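Local coordinates for protein probable oxidoreductase (Pseudomonas aeruginosa, PDB 4B7X) that probably catalyses an NADP(H)-dependent oxidation or reduction, as a member of the medium-chain dehydrogenase/reductase family, at residues A14-G19 with I65-I70; T236-K241 with L269-R274. All coordinates share one frame; numbering follows the deposited sequence.

Contact 1. Residues A14-G19 with I65-I70; sequences AQRPSG and IPPVGI
Arg16 lays its side chain against the end of Ile70, with CD1 of the isoleucine over one face of the guanidinium group. The nearest approach there is Arg16 NE to Ile70 CD1, 3.6 Å. The aliphatic part takes part too, since CG and CD of Arg16 both lie within van der Waals range of the same methyl. The arginine chain bends at chi2 (-78°), which carries the guanidinium across to residues 67-70. From there Arg16 NH1 meets the backbone oxygen of Val68, 2.5 Å away. The N-H points poorly at this oxygen, with an angle of 119° at the hydrogen; the bond is weak, and its length is doubtfully short for an N...O pair. The same NH1 also touches the ring of Pro67 at CB (3.7 Å). The second branch of Ile70 works on a different partner. Its CG2 stands anti to the backbone N and rests on the carbonyl oxygen of Ala14, 3.4 Å from it. The two methyl ends of this isoleucine thus touch both ends of the run from Ala14 to Arg16.

Both segments are loops of the N-terminal, GroES-like domain. Residues 14-19 belong to the link between strands 7-13 and 26-32, and residues 65-70 follow helix 53-57. Val68 and Ile70 also pack on Leu13, while Val68 reaches Trp57. The contact lies at the surface. Its chemistry is mostly apolar cover along an arginine, with one weak and doubtful polar bond, so the hold between the two loops is probably modest.

Contact 2. Residues T236-K241 with L269-R274; sequences TRIAFK and LVNRAR
Asn271 O accepts the backbone N-H of Lys241 in a short, straight hydrogen bond, 2.7 Å long with 176° at the hydrogen. The donor sits nearly along the C=O axis. Phe240 CA approaches the same oxygen at 3.4 Å as a CA-H...O contact. One residue on, Lys241 CA makes a second such contact with Arg272 O. The corner of the chain at 240-241 is thereby held against the end of helix 267-270. That end is a Schellman motif: Arg272, with positive phi, is its C-prime residue, and Ala273 N and Arg272 N bond back to Leu268 O and Leu269 O.

The side chains of Phe240 and Arg272 meet next to this bond. With CG anti to the backbone N (chi1 169°), the Phe240 ring swings over to Arg272, and its CE1 lies off-centre above one face of the guanidinium. The two planes stand 76° apart, with Arg272 NE at the ring's edge, 3.5 Å from Phe240 CE1. Over one face of the ring lies Lys241 CG, 3.6 Å above the plane. Arg272 NH1 donates to Val270 O (3.0 Å), which lies in the guanidinium plane, while NE forms a salt bridge with Asp282 of the second subunit. Deeper in, Ile238 CD1 packs on Ala273 CB at 3.7 Å.

The contact belongs to the Rossmann-type domain, where strand 274-277 continues its sheet across the dimer interface. Leu269 also touches a bound NADP, one that lies at the outer end of the domain and not in this chain's own cofactor cleft. The bonds to Val270 O and Asp282 restrict rotation of the Arg272 guanidinium beside Phe240, and the intersubunit salt bridge probably offsets its positive charge.

Overall arrangement
From the N terminus, the chain leaves strand 7-13 and enters the loop holding residues 14-19. Contact 1 closes when the loop after helix 53-57 returns to it, joining two surface loops of the N-terminal, GroES-like domain. After further strands of that domain, the chain passes into the parallel nucleotide-binding sheet. Contact 2 opens after helix 228-235 and closes at the end of helix 267-270, just before strand 274-277. It ties together the approaches to two neighbouring strands, 242-246 and 274-277. The two contacts follow in series, without nesting or crossing. The centres of contacts 1 and 2 lie about 37 Å apart, their nearest atoms about 22 Å. Only contact 2 is touched by the second subunit.

Contact 1. Residues A14-G19 with I65-I70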
# COMPACT_ATOMS: atom_id res chain seq x y z
N ALA H 14 10.03 -33.61 -2.91
CA ALA H 14 9.87 -34.75 -2.00
C ALA H 14 9.09 -34.36 -0.74
O ALA H 14 8.20 -35.10 -0.30
CB ALA H 14 11.23 -35.33 -1.62
N GLN H 15 9.43 -33.21 -0.17
CA GLN H 15 8.77 -32.71 1.04
C GLN H 15 8.72 -31.19 1.06
O GLN H 15 9.66 -30.52 0.62
CB GLN H 15 9.47 -33.23 2.30
CG GLN H 15 10.92 -32.77 2.45
CD GLN H 15 11.69 -33.60 3.46
OE1 GLN H 15 12.06 -33.10 4.52
NE2 GLN H 15 11.94 -34.86 3.13
N ARG H 16 7.61 -30.65 1.57
CA ARG H 16 7.50 -29.23 1.86
C ARG H 16 8.50 -28.88 2.96
O ARG H 16 8.45 -29.47 4.05
CB ARG H 16 6.08 -28.90 2.33
CG ARG H 16 4.96 -29.56 1.55
CD ARG H 16 4.72 -28.87 0.23
NE ARG H 16 3.53 -29.37 -0.45
CZ ARG H 16 3.15 -28.99 -1.66
NH1 ARG H 16 3.87 -28.09 -2.33
NH2 ARG H 16 2.06 -29.50 -2.21
N PRO H 17 9.42 -27.93 2.69
CA PRO H 17 10.49 -27.61 3.63
C PRO H 17 10.04 -26.65 4.73
O PRO H 17 9.00 -26.01 4.59
CB PRO H 17 11.54 -26.95 2.74
CG PRO H 17 10.76 -26.31 1.65
CD PRO H 17 9.46 -27.06 1.50
N SER H 18 10.84 -26.55 5.79
CA SER H 18 10.53 -25.68 6.93
C SER H 18 11.06 -24.26 6.72
O SER H 18 10.30 -23.35 6.37
CB SER H 18 11.07 -26.28 8.24
OG SER H 18 10.78 -25.44 9.34
N GLY H 19 12.36 -24.08 6.94
CA GLY H 19 12.99 -22.77 6.78
C GLY H 19 13.72 -22.68 5.46
O GLY H 19 13.10 -22.67 4.40
N ILE H 65 0.05 -18.40 -7.41
CA ILE H 65 0.05 -19.59 -8.29
C ILE H 65 -0.04 -20.84 -7.39
O ILE H 65 0.49 -20.82 -6.27
CB ILE H 65 1.31 -19.62 -9.20
CG1 ILE H 65 1.16 -20.58 -10.39
CG2 ILE H 65 2.58 -19.92 -8.40
CD1 ILE H 65 0.43 -20.01 -11.59
N PRO H 66 -0.72 -21.91 -7.86
CA PRO H 66 -0.74 -23.15 -7.06
C PRO H 66 0.67 -23.66 -6.76
O PRO H 66 1.56 -23.47 -7.59
CB PRO H 66 -1.48 -24.14 -7.97
CG PRO H 66 -2.33 -23.29 -8.84
CD PRO H 66 -1.58 -22.01 -9.06
N PRO H 67 0.89 -24.28 -5.59
CA PRO H 67 2.24 -24.79 -5.29
C PRO H 67 2.59 -26.04 -6.11
O PRO H 67 1.74 -26.58 -6.81
CB PRO H 67 2.17 -25.11 -3.79
CG PRO H 67 0.73 -25.43 -3.55
CD PRO H 67 -0.07 -24.59 -4.52
N VAL H 68 3.85 -26.49 -6.02
CA VAL H 68 4.28 -27.72 -6.69
C VAL H 68 3.74 -28.93 -5.93
O VAL H 68 3.84 -28.99 -4.70
CB VAL H 68 5.83 -27.80 -6.82
CG1 VAL H 68 6.27 -29.11 -7.45
CG2 VAL H 68 6.36 -26.63 -7.64
N GLY H 69 3.13 -29.87 -6.66
CA GLY H 69 2.63 -31.10 -6.05
C GLY H 69 3.79 -31.97 -5.60
O GLY H 69 4.82 -32.02 -6.26
N ILE H 70 3.63 -32.65 -4.46
CA ILE H 70 4.63 -33.62 -4.01
C ILE H 70 4.75 -34.76 -5.03
O ILE H 70 3.74 -35.34 -5.45
CB ILE H 70 4.29 -34.19 -2.61
CG1 ILE H 70 4.11 -33.06 -1.58
CG2 ILE H 70 5.34 -35.21 -2.17
CD1 ILE H 70 5.38 -32.37 -1.15

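Contact 2. Residues T236-K241 with L269-R274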
# COMPACT_ATOMS: atom_id res chain seq x y z
N THR H 236 10.27 5.45 6.78
CA THR H 236 10.43 6.72 7.53
C THR H 236 10.89 7.86 6.63
O THR H 236 10.83 9.02 7.03
CB THR H 236 11.48 6.61 8.65
OG1 THR H 236 12.75 6.27 8.07
CG2 THR H 236 11.08 5.57 9.68
N ARG H 237 11.36 7.54 5.43
CA ARG H 237 11.96 8.54 4.56
C ARG H 237 11.20 8.84 3.26
O ARG H 237 11.67 9.63 2.44
CB ARG H 237 13.41 8.15 4.24
CG ARG H 237 14.29 7.91 5.47
CD ARG H 237 14.50 9.16 6.31
NE ARG H 237 15.56 10.02 5.77
CZ ARG H 237 15.35 11.10 5.03
NH1 ARG H 237 14.12 11.49 4.73
NH2 ARG H 237 16.39 11.81 4.59
N ILE H 238 10.03 8.23 3.07
CA ILE H 238 9.29 8.46 1.81
C ILE H 238 8.73 9.89 1.75
O ILE H 238 8.46 10.49 2.80
CB ILE H 238 8.18 7.40 1.54
CG1 ILE H 238 7.10 7.42 2.64
CG2 ILE H 238 8.80 6.02 1.39
CD1 ILE H 238 5.88 6.58 2.33
N ALA H 239 8.60 10.41 0.54
CA ALA H 239 8.10 11.76 0.30
C ALA H 239 6.58 11.76 0.14
O ALA H 239 5.97 10.71 -0.03
CB ALA H 239 8.74 12.32 -0.97
N PHE H 240 5.99 12.95 0.19
CA PHE H 240 4.58 13.18 -0.15
C PHE H 240 4.24 12.51 -1.49
O PHE H 240 4.87 12.78 -2.51
CB PHE H 240 4.32 14.69 -0.20
CG PHE H 240 2.99 15.08 -0.80
CD1 PHE H 240 1.80 14.92 -0.09
CD2 PHE H 240 2.93 15.66 -2.06
CE1 PHE H 240 0.59 15.30 -0.64
CE2 PHE H 240 1.72 16.05 -2.62
CZ PHE H 240 0.54 15.87 -1.90
N LYS H 241 3.24 11.61 -1.47
CA LYS H 241 2.75 10.94 -2.68
C LYS H 241 3.74 9.93 -3.28
O LYS H 241 3.71 9.64 -4.48
CB LYS H 241 2.31 11.97 -3.74
CG LYS H 241 0.95 12.59 -3.48
CD LYS H 241 0.39 13.26 -4.73
CE LYS H 241 0.54 12.39 -5.98
NZ LYS H 241 -0.29 11.15 -5.99
N LEU H 269 0.09 7.11 5.36
CA LEU H 269 -0.96 8.07 5.69
C LEU H 269 -0.41 9.51 5.75
O LEU H 269 -0.84 10.38 4.97
CB LEU H 269 -1.61 7.67 7.01
CG LEU H 269 -2.70 8.55 7.63
CD1 LEU H 269 -3.81 8.88 6.64
CD2 LEU H 269 -3.30 7.84 8.84
N VAL H 270 0.53 9.76 6.66
CA VAL H 270 1.22 11.06 6.77
C VAL H 270 1.64 11.67 5.42
O VAL H 270 1.45 12.87 5.19
CB VAL H 270 2.43 10.96 7.73
CG1 VAL H 270 3.29 12.22 7.71
CG2 VAL H 270 1.94 10.69 9.14
N ASN H 271 2.15 10.83 4.53
CA ASN H 271 2.66 11.23 3.24
C ASN H 271 1.71 10.95 2.04
O ASN H 271 2.08 11.15 0.88
CB ASN H 271 4.02 10.56 3.04
CG ASN H 271 5.05 10.99 4.09
OD1 ASN H 271 5.55 10.18 4.89
ND2 ASN H 271 5.36 12.28 4.10
N ARG H 272 0.49 10.51 2.35
CA ARG H 272 -0.51 10.10 1.33
C ARG H 272 0.13 9.35 0.16
O ARG H 272 0.01 9.71 -1.02
CB ARG H 272 -1.45 11.25 0.91
CG ARG H 272 -0.90 12.66 1.00
CD ARG H 272 -1.04 13.27 2.39
NE ARG H 272 -1.23 14.72 2.25
CZ ARG H 272 -0.49 15.65 2.85
NH1 ARG H 272 0.51 15.33 3.66
NH2 ARG H 272 -0.77 16.93 2.62
N ALA H 273 0.82 8.28 0.53
CA ALA H 273 1.57 7.49 -0.42
C ALA H 273 0.85 6.18 -0.69
O ALA H 273 -0.07 5.80 0.03
CB ALA H 273 2.97 7.22 0.14
N ARG H 274 1.29 5.47 -1.72
CA ARG H 274 0.65 4.25 -2.14
C ARG H 274 1.65 3.09 -2.07
O ARG H 274 2.78 3.24 -2.54
CB ARG H 274 0.12 4.43 -3.56
CG ARG H 274 -0.34 3.17 -4.27
CD ARG H 274 -0.52 3.45 -5.76
NE ARG H 274 -1.50 4.50 -6.00
CZ ARG H 274 -1.45 5.37 -7.00
NH1 ARG H 274 -0.45 5.34 -7.88
NH2 ARG H 274 -2.40 6.29 -7.12